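Local coordinates for nitroreductase family protein (Lactobacillus plantarum, PDB 4QLX) that reduces enone fatty acids with the help of FMN, probably turning 10-oxo-(11E)-octadecenoate into 10-oxooctadecanoate at the expense of NADH during polyunsaturated fatty acid saturation, at residues A[101-106]-A[122-127]. Numbering follows the deposited sequence.
With KTC (10-oxooctadecanoic acid), chain D.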
# COMPACT_ATOMS: atom_id res chain seq x y z
N TYR A 101 13.45 13.66 12.39
CA TYR A 101 14.05 14.84 13.00
C TYR A 101 13.00 15.67 13.74
O TYR A 101 13.31 16.35 14.71
CB TYR A 101 14.76 15.70 11.94
CG TYR A 101 16.11 15.18 11.47
CD1 TYR A 101 16.60 13.94 11.89
CD2 TYR A 101 16.91 15.93 10.62
CE1 TYR A 101 17.83 13.46 11.47
CE2 TYR A 101 18.16 15.46 10.18
CZ TYR A 101 18.61 14.22 10.61
OH TYR A 101 19.85 13.75 10.18
N VAL A 102 11.74 15.59 13.30
CA VAL A 102 10.67 16.38 13.92
C VAL A 102 9.81 15.56 14.89
O VAL A 102 8.79 16.06 15.37
CB VAL A 102 9.73 17.01 12.87
CG1 VAL A 102 10.46 18.09 12.08
CG2 VAL A 102 9.19 15.96 11.94
N TYR A 103 10.23 14.33 15.18
CA TYR A 103 9.43 13.39 15.97
C TYR A 103 8.90 14.03 17.25
O TYR A 103 7.69 14.07 17.48
CB TYR A 103 10.27 12.14 16.31
CG TYR A 103 9.47 10.99 16.91
CD1 TYR A 103 8.89 11.09 18.18
CD2 TYR A 103 9.33 9.80 16.23
CE1 TYR A 103 8.17 10.04 18.73
CE2 TYR A 103 8.61 8.75 16.77
CZ TYR A 103 8.03 8.87 18.01
OH TYR A 103 7.32 7.82 18.53
N ARG A 104 9.81 14.54 18.08
CA ARG A 104 9.43 15.06 19.40
C ARG A 104 8.45 16.23 19.32
O ARG A 104 7.51 16.31 20.11
CB ARG A 104 10.68 15.49 20.18
CG ARG A 104 10.37 16.02 21.58
CD ARG A 104 11.64 16.41 22.30
NE ARG A 104 12.62 15.32 22.32
CZ ARG A 104 12.62 14.34 23.23
NH1 ARG A 104 11.70 14.32 24.18
NH2 ARG A 104 13.55 13.39 23.17
N ASP A 105 8.65 17.12 18.35
CA ASP A 105 7.79 18.30 18.19
C ASP A 105 6.40 17.90 17.72
O ASP A 105 5.39 18.39 18.22
CB ASP A 105 8.41 19.28 17.19
CG ASP A 105 9.62 20.00 17.75
OD1 ASP A 105 9.67 20.21 18.98
OD2 ASP A 105 10.52 20.36 16.96
N VAL A 106 6.38 17.01 16.74
CA VAL A 106 5.16 16.48 16.17
C VAL A 106 4.24 15.79 17.19
O VAL A 106 3.03 16.07 17.23
CB VAL A 106 5.50 15.51 15.03
CG1 VAL A 106 4.53 14.36 14.96
CG2 VAL A 106 5.57 16.26 13.70
N ASP A 122 4.44 10.42 26.86
CA ASP A 122 5.69 9.93 27.41
C ASP A 122 5.96 8.49 26.96
O ASP A 122 7.11 8.12 26.73
CB ASP A 122 5.68 10.02 28.94
CG ASP A 122 5.67 11.47 29.45
OD1 ASP A 122 5.95 12.39 28.65
OD2 ASP A 122 5.39 11.67 30.66
N GLN A 123 4.90 7.69 26.83
CA GLN A 123 5.05 6.32 26.32
C GLN A 123 5.55 6.36 24.87
O GLN A 123 6.50 5.65 24.50
CB GLN A 123 3.73 5.55 26.44
CG GLN A 123 3.23 5.38 27.90
CD GLN A 123 1.83 4.77 28.01
OE1 GLN A 123 1.17 4.52 26.99
NE2 GLN A 123 1.37 4.52 29.25
N ILE A 124 4.94 7.22 24.06
CA ILE A 124 5.27 7.31 22.64
C ILE A 124 6.70 7.80 22.41
O ILE A 124 7.45 7.21 21.64
CB ILE A 124 4.28 8.23 21.90
CG1 ILE A 124 2.85 7.74 22.08
CG2 ILE A 124 4.63 8.32 20.39
CD1 ILE A 124 1.80 8.71 21.56
N LEU A 125 7.08 8.88 23.10
CA LEU A 125 8.43 9.41 22.99
C LEU A 125 9.46 8.46 23.58
O LEU A 125 10.52 8.24 22.98
CB LEU A 125 8.54 10.78 23.68
CG LEU A 125 7.72 11.94 23.12
CD1 LEU A 125 7.72 13.13 24.08
CD2 LEU A 125 8.24 12.36 21.76
N GLY A 126 9.16 7.89 24.75
CA GLY A 126 10.08 6.99 25.42
C GLY A 126 10.38 5.73 24.63
O GLY A 126 11.48 5.19 24.67
N THR A 127 9.40 5.28 23.86
CA THR A 127 9.49 3.97 23.24
C THR A 127 10.13 3.98 21.85
O THR A 127 11.03 3.18 21.58
CB THR A 127 8.09 3.33 23.15
OG1 THR A 127 7.59 3.13 24.48
CG2 THR A 127 8.13 2.00 22.39
O1 KTC D . -4.34 5.90 20.74
C17 KTC D . -3.70 6.74 21.37
O KTC D . -4.03 6.99 22.64
C16 KTC D . -2.55 7.46 20.71
C15 KTC D . -1.97 6.53 19.67
C14 KTC D . -0.47 6.41 19.86
C13 KTC D . 0.22 7.05 18.67
C12 KTC D . 0.93 5.98 17.86
C11 KTC D . 2.33 5.75 18.40
C10 KTC D . 3.24 5.44 17.23
C9 KTC D . 3.46 3.94 17.11
C8 KTC D . 4.18 3.69 15.82
O2 KTC D . 3.71 4.14 14.77
C7 KTC D . 5.45 2.88 15.84
C6 KTC D . 5.92 2.63 14.42
C5 KTC D . 6.88 1.46 14.36
C4 KTC D . 8.32 1.95 14.40
C3 KTC D . 9.31 0.78 14.36
C2 KTC D . 10.68 1.25 14.83
C1 KTC D . 11.03 2.60 14.22
C KTC D . 12.44 3.05 14.56
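Y103 reaches L125 and I124 because its ring carbon CG stands anti to the backbone N (chi1 -169°), which throws the phenol from the first turn of helix 103-112 across to helix 118-133. L125 answers with CG anti to its carbonyl carbon (chi1 -64°), and the two side chains run alongside each other, pointing opposite ways. L125 CD2 meets the ring at the edge, in plane, 3.8 Å from Y103 CE1, and the same methyl rests 3.8 Å from R104 CA. A bend at chi3 (-53°) carries the arginine's guanidinium back toward the leucine, leaving R104 NH1 4.2 Å from L125 CD1. The leucine thus makes its main contact through CD2, while CD1 only comes near the arginine's end. The phenol lies roughly perpendicular to the I124 side chain, and Y103 OH comes 3.3 Å from I124 CG2. That isoleucine illustrates how one residue can serve two surfaces: while CG2 meets the phenol, I124 CD1 lies 3.7 Å from KTC C14, against the fatty chain of the bound product. Around this point W107 meets the Y103 ring, and F79 of the second subunit packs on I124. Were the phenol cut back to an alanine here, a gap would probably open between the two helices, with L125 CD2 losing its aromatic edge and I124 CG2 the phenol. Across this interface the contact is chiefly apolar, with the arginine at its exposed margin; it joins two helices of a nitroreductase-family chain, and through I124 it supplies a hydrocarbon surface suited to an aliphatic ligand.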